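Local coordinates for protein thioredoxin reductase (Streptococcus pyogenes, PDB 5UWY) that probably catalyses the NADPH-dependent reduction of thioredoxin, using bound FAD and a redox-active cysteine pair, at residues A[255-260]-A[281-286]. Residues are numbered along the deposited sequence; the frame is centred on the assembly and turned at random.
Sequences EGWIIT and DLRQIT. With FAD (flavin-adenine dinucleotide), chain B.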
ATOM      1  N   GLU A 255      -8.109   6.410 -22.367  1.00 63.19           N
ATOM      2  CA  GLU A 255      -7.889   4.970 -22.403  1.00 66.98           C
ATOM      3  C   GLU A 255      -8.793   4.202 -21.447  1.00 53.47           C
ATOM      4  O   GLU A 255      -8.750   2.966 -21.440  1.00 51.97           O
ATOM      5  CB  GLU A 255      -6.423   4.648 -22.098  1.00 68.92           C
ATOM      6  CG  GLU A 255      -5.444   5.732 -22.525  1.00 80.42           C
ATOM      7  CD  GLU A 255      -4.072   5.177 -22.850  1.00 91.23           C
ATOM      8  OE1 GLU A 255      -3.435   4.585 -21.952  1.00 86.83           O
ATOM      9  OE2 GLU A 255      -3.639   5.328 -24.012  1.00102.57           O
ATOM     10  N   GLY A 256      -9.592   4.891 -20.639  1.00 51.96           N
ATOM     11  CA  GLY A 256     -10.597   4.242 -19.825  1.00 46.22           C
ATOM     12  C   GLY A 256     -10.230   3.977 -18.381  1.00 48.90           C
ATOM     13  O   GLY A 256     -10.996   3.301 -17.687  1.00 43.71           O
ATOM     14  N   TRP A 257      -9.093   4.476 -17.908  1.00 46.48           N
ATOM     15  CA  TRP A 257      -8.713   4.321 -16.511  1.00 38.15           C
ATOM     16  C   TRP A 257      -9.344   5.431 -15.681  1.00 35.92           C
ATOM     17  O   TRP A 257      -9.434   6.579 -16.124  1.00 39.25           O
ATOM     18  CB  TRP A 257      -7.190   4.340 -16.357  1.00 35.60           C
ATOM     19  CG  TRP A 257      -6.477   3.494 -17.369  1.00 34.46           C
ATOM     20  CD1 TRP A 257      -6.095   3.866 -18.624  1.00 40.54           C
ATOM     21  CD2 TRP A 257      -6.077   2.128 -17.216  1.00 36.98           C
ATOM     22  NE1 TRP A 257      -5.476   2.819 -19.261  1.00 42.82           N
ATOM     23  CE2 TRP A 257      -5.453   1.740 -18.417  1.00 36.73           C
ATOM     24  CE3 TRP A 257      -6.185   1.197 -16.180  1.00 40.67           C
ATOM     25  CZ2 TRP A 257      -4.937   0.464 -18.608  1.00 34.99           C
ATOM     26  CZ3 TRP A 257      -5.671  -0.069 -16.374  1.00 31.94           C
ATOM     27  CH2 TRP A 257      -5.060  -0.423 -17.579  1.00 33.11           C
ATOM     28  N   ILE A 258      -9.783   5.081 -14.477  1.00 26.18           N
ATOM     29  CA  ILE A 258     -10.477   6.031 -13.615  1.00 25.25           C
ATOM     30  C   ILE A 258      -9.478   7.025 -13.043  1.00 29.73           C
ATOM     31  O   ILE A 258      -8.375   6.654 -12.618  1.00 23.24           O
ATOM     32  CB  ILE A 258     -11.239   5.296 -12.499  1.00 31.98           C
ATOM     33  CG1 ILE A 258     -12.080   4.166 -13.091  1.00 29.07           C
ATOM     34  CG2 ILE A 258     -12.126   6.267 -11.737  1.00 36.30           C
ATOM     35  CD1 ILE A 258     -12.959   3.473 -12.086  1.00 30.89           C
ATOM     36  N   ILE A 259      -9.864   8.299 -13.032  1.00 24.96           N
ATOM     37  CA  ILE A 259      -9.031   9.369 -12.497  1.00 27.25           C
ATOM     38  C   ILE A 259      -9.406   9.604 -11.039  1.00 37.67           C
ATOM     39  O   ILE A 259     -10.578   9.829 -10.718  1.00 53.36           O
ATOM     40  CB  ILE A 259      -9.199  10.658 -13.316  1.00 28.80           C
ATOM     41  CG1 ILE A 259      -8.550  10.513 -14.691  1.00 30.90           C
ATOM     42  CG2 ILE A 259      -8.610  11.843 -12.566  1.00 33.55           C
ATOM     43  CD1 ILE A 259      -9.404  11.045 -15.818  1.00 30.90           C
ATOM     44  N   THR A 260      -8.414   9.541 -10.153  1.00 21.95           N
ATOM     45  CA  THR A 260      -8.591   9.873  -8.745  1.00 20.95           C
ATOM     46  C   THR A 260      -7.461  10.796  -8.309  1.00 27.57           C
ATOM     47  O   THR A 260      -6.568  11.134  -9.092  1.00 46.75           O
ATOM     48  CB  THR A 260      -8.608   8.625  -7.850  1.00 26.93           C
ATOM     49  OG1 THR A 260      -7.268   8.152  -7.663  1.00 29.90           O
ATOM     50  CG2 THR A 260      -9.458   7.520  -8.461  1.00 24.74           C
ATOM     51  N   ASP A 281       1.028   4.110 -12.173  1.00 36.84           N
ATOM     52  CA  ASP A 281       2.217   3.554 -12.812  1.00 35.02           C
ATOM     53  C   ASP A 281       2.560   2.151 -12.326  1.00 34.93           C
ATOM     54  O   ASP A 281       2.758   1.248 -13.140  1.00 53.81           O
ATOM     55  CB  ASP A 281       3.400   4.495 -12.589  1.00 45.49           C
ATOM     56  CG  ASP A 281       3.216   5.820 -13.293  1.00 80.39           C
ATOM     57  OD1 ASP A 281       2.835   5.827 -14.482  1.00 95.75           O
ATOM     58  OD2 ASP A 281       3.394   6.863 -12.625  1.00 93.38           O
ATOM     59  N   LEU A 282       2.637   1.941 -11.018  1.00 30.77           N
ATOM     60  CA  LEU A 282       3.028   0.652 -10.464  1.00 24.06           C
ATOM     61  C   LEU A 282       1.778  -0.066  -9.975  1.00 30.95           C
ATOM     62  O   LEU A 282       1.091   0.418  -9.070  1.00 30.15           O
ATOM     63  CB  LEU A 282       4.051   0.832  -9.343  1.00 23.56           C
ATOM     64  CG  LEU A 282       4.381  -0.460  -8.607  1.00 29.40           C
ATOM     65  CD1 LEU A 282       5.386  -1.266  -9.409  1.00 25.49           C
ATOM     66  CD2 LEU A 282       4.929  -0.184  -7.221  1.00 43.33           C
ATOM     67  N   ARG A 283       1.476  -1.208 -10.586  1.00 39.32           N
ATOM     68  CA  ARG A 283       0.261  -1.970 -10.298  1.00 28.62           C
ATOM     69  C   ARG A 283       0.658  -3.278  -9.611  1.00 25.93           C
ATOM     70  O   ARG A 283       1.017  -4.259 -10.266  1.00 23.94           O
ATOM     71  CB  ARG A 283      -0.523  -2.210 -11.585  1.00 24.46           C
ATOM     72  CG  ARG A 283      -1.450  -1.062 -11.947  1.00 27.24           C
ATOM     73  CD  ARG A 283      -2.066  -1.225 -13.333  1.00 27.01           C
ATOM     74  NE  ARG A 283      -2.956  -0.114 -13.668  1.00 25.43           N
ATOM     75  CZ  ARG A 283      -2.634   0.902 -14.467  1.00 34.39           C
ATOM     76  NH1 ARG A 283      -1.440   0.954 -15.042  1.00 32.47           N
ATOM     77  NH2 ARG A 283      -3.514   1.865 -14.700  1.00 28.03           N
ATOM     78  N   GLN A 284       0.595  -3.274  -8.280  1.00 27.13           N
ATOM     79  CA  GLN A 284       1.016  -4.409  -7.472  1.00 21.85           C
ATOM     80  C   GLN A 284       0.013  -4.624  -6.351  1.00 18.43           C
ATOM     81  O   GLN A 284      -0.828  -3.767  -6.072  1.00 29.98           O
ATOM     82  CB  GLN A 284       2.413  -4.198  -6.878  1.00 25.99           C
ATOM     83  CG  GLN A 284       3.507  -3.920  -7.882  1.00 35.93           C
ATOM     84  CD  GLN A 284       3.802  -5.108  -8.771  1.00 44.63           C
ATOM     85  OE1 GLN A 284       4.176  -6.179  -8.291  1.00 56.43           O
ATOM     86  NE2 GLN A 284       3.643  -4.923 -10.074  1.00 63.71           N
ATOM     87  N   ILE A 285       0.125  -5.778  -5.684  1.00 18.45           N
ATOM     88  CA  ILE A 285      -0.739  -6.047  -4.537  1.00 20.56           C
ATOM     89  C   ILE A 285      -0.473  -5.030  -3.429  1.00 15.51           C
ATOM     90  O   ILE A 285      -1.390  -4.646  -2.693  1.00 42.04           O
ATOM     91  CB  ILE A 285      -0.567  -7.506  -4.034  1.00 31.24           C
ATOM     92  CG1 ILE A 285      -1.145  -8.527  -5.017  1.00 29.91           C
ATOM     93  CG2 ILE A 285      -1.262  -7.725  -2.699  1.00 28.51           C
ATOM     94  CD1 ILE A 285      -0.309  -9.790  -5.154  1.00 22.23           C
ATOM     95  N   THR A 286       0.770  -4.548  -3.323  1.00 23.76           N
ATOM     96  CA  THR A 286       1.163  -3.610  -2.270  1.00 26.74           C
ATOM     97  C   THR A 286       0.572  -2.222  -2.503  1.00 28.17           C
ATOM     98  O   THR A 286       0.240  -1.490  -1.545  1.00 17.81           O
ATOM     99  CB  THR A 286       2.683  -3.526  -2.236  1.00 21.08           C
ATOM    100  OG1 THR A 286       3.165  -3.309  -3.569  1.00 28.14           O
ATOM    101  CG2 THR A 286       3.242  -4.834  -1.758  1.00 19.91           C
TER
HETATM  102  PA  FAD B 401      -8.006  -7.133  -9.762  1.00 80.49           P
HETATM  103  O1A FAD B 401      -7.538  -8.079  -8.717  1.00 81.20           O
HETATM  104  O2A FAD B 401      -7.582  -7.446 -11.200  1.00 70.56           O
HETATM  105  O5B FAD B 401      -9.560  -7.010  -9.748  1.00 80.47           O
HETATM  106  C5B FAD B 401     -10.373  -7.777 -10.658  1.00 82.82           C
HETATM  107  C4B FAD B 401     -11.641  -8.195  -9.966  1.00 83.00           C
HETATM  108  O4B FAD B 401     -12.738  -7.381 -10.445  1.00 83.74           O
HETATM  109  C3B FAD B 401     -12.043  -9.656 -10.194  1.00 82.40           C
HETATM  110  O3B FAD B 401     -12.407 -10.293  -8.973  1.00 84.03           O
HETATM  111  C2B FAD B 401     -13.217  -9.545 -11.172  1.00 80.80           C
HETATM  112  O2B FAD B 401     -14.127 -10.627 -11.002  1.00 76.36           O
HETATM  113  C1B FAD B 401     -13.831  -8.221 -10.722  1.00 83.60           C
HETATM  114  N9A FAD B 401     -14.694  -7.572 -11.710  1.00 77.78           N
HETATM  115  C8A FAD B 401     -14.323  -6.956 -12.877  1.00 79.78           C
HETATM  116  N7A FAD B 401     -15.324  -6.456 -13.565  1.00 82.94           N
HETATM  117  C5A FAD B 401     -16.431  -6.765 -12.791  1.00 78.94           C
HETATM  118  C6A FAD B 401     -17.807  -6.510 -12.964  1.00 67.92           C
HETATM  119  N6A FAD B 401     -18.314  -5.862 -14.014  1.00 63.97           N
HETATM  120  N1A FAD B 401     -18.649  -6.955 -12.002  1.00 63.94           N
HETATM  121  C2A FAD B 401     -18.144  -7.603 -10.950  1.00 63.42           C
HETATM  122  N3A FAD B 401     -16.871  -7.896 -10.682  1.00 69.04           N
HETATM  123  C4A FAD B 401     -16.062  -7.448 -11.649  1.00 76.45           C
HETATM  124  N1  FAD B 401       0.975  -9.082  -8.303  1.00108.00           N
HETATM  125  C2  FAD B 401       2.065  -8.995  -7.485  1.00 96.75           C
HETATM  126  O2  FAD B 401       2.067  -8.278  -6.476  1.00 84.60           O
HETATM  127  N3  FAD B 401       3.202  -9.728  -7.780  1.00 94.67           N
HETATM  128  C4  FAD B 401       3.369 -10.569  -8.859  1.00 95.24           C
HETATM  129  O4  FAD B 401       4.431 -11.169  -9.017  1.00 94.45           O
HETATM  130  C4X FAD B 401       2.208 -10.652  -9.725  1.00104.15           C
HETATM  131  N5  FAD B 401       2.279 -11.424 -10.773  1.00105.56           N
HETATM  132  C5X FAD B 401       1.173 -11.502 -11.602  1.00 96.36           C
HETATM  133  C6  FAD B 401       1.238 -12.326 -12.724  1.00 85.78           C
HETATM  134  C7  FAD B 401       0.157 -12.445 -13.588  1.00 82.50           C
HETATM  135  C7M FAD B 401       0.265 -13.345 -14.791  1.00 67.62           C
HETATM  136  C8  FAD B 401      -1.021 -11.723 -13.329  1.00 94.12           C
HETATM  137  C8M FAD B 401      -2.210 -11.829 -14.246  1.00 91.37           C
HETATM  138  C9  FAD B 401      -1.089 -10.899 -12.208  1.00 99.70           C
HETATM  139  C9A FAD B 401      -0.005 -10.783 -11.345  1.00 99.41           C
HETATM  140  N10 FAD B 401      -0.034  -9.945 -10.209  1.00 99.92           N
HETATM  141  C10 FAD B 401       1.055  -9.868  -9.367  1.00107.03           C
HETATM  142  C1' FAD B 401      -1.252  -9.192  -9.859  1.00 89.55           C
HETATM  143  C2' FAD B 401      -1.204  -7.716 -10.241  1.00 82.94           C
HETATM  144  O2' FAD B 401      -0.578  -6.945  -9.215  1.00 84.75           O
HETATM  145  C3' FAD B 401      -2.634  -7.205 -10.430  1.00 78.54           C
HETATM  146  O3' FAD B 401      -2.560  -5.970 -11.130  1.00 69.64           O
HETATM  147  C4' FAD B 401      -3.454  -6.999  -9.150  1.00 68.91           C
HETATM  148  O4' FAD B 401      -3.875  -8.265  -8.641  1.00 56.51           O
HETATM  149  C5' FAD B 401      -4.664  -6.117  -9.382  1.00 64.35           C
HETATM  150  O5' FAD B 401      -5.400  -5.972  -8.148  1.00 57.59           O
HETATM  151  P   FAD B 401      -6.771  -5.189  -8.101  1.00 33.30           P
HETATM  152  O1P FAD B 401      -6.500  -3.690  -8.252  1.00 37.43           O
HETATM  153  O2P FAD B 401      -7.590  -5.526  -6.908  1.00 22.59           O
HETATM  154  O3P FAD B 401      -7.515  -5.664  -9.424  1.00 60.77           O
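W257 and R283 meet across two backbones that stay well apart: their closest CA atoms, those of W257 and D281, are 11.6 Å from each other, and no hydrogen bond joins the segments. The long R283 side chain bridges most of the gap, extended from CG to NE (chi3 -180°), which carries its guanidinium over one face of the W257 indole. CZ of R283 lies 4.1 Å from the centroid of the six-membered ring of W257, a cation-pi contact with the planes tilted 42° apart; NH2 of R283 comes closest, above the rim at CE3. A broad, buried indole, also packed on M239 and P241, suits this place: it offers a pi face to the cation, while NE bonds to the carbonyl of D276 and NH2 weakly to that of R278. The R283 carbonyl takes a weak bond from the ribityl O2' of FAD, and I285 N, in the first turn of helix 285-304, donates to flavin O2 at 3.3 Å, nearly straight at 169°. Q284 is the N-cap of that helix, whose dipole could help stabilise negative charge at N1 and O2 of a reduced flavin. The cation-pi contact adds to the D276 bond in holding R283, linking the 255-260 loop to a segment lining the FAD pocket.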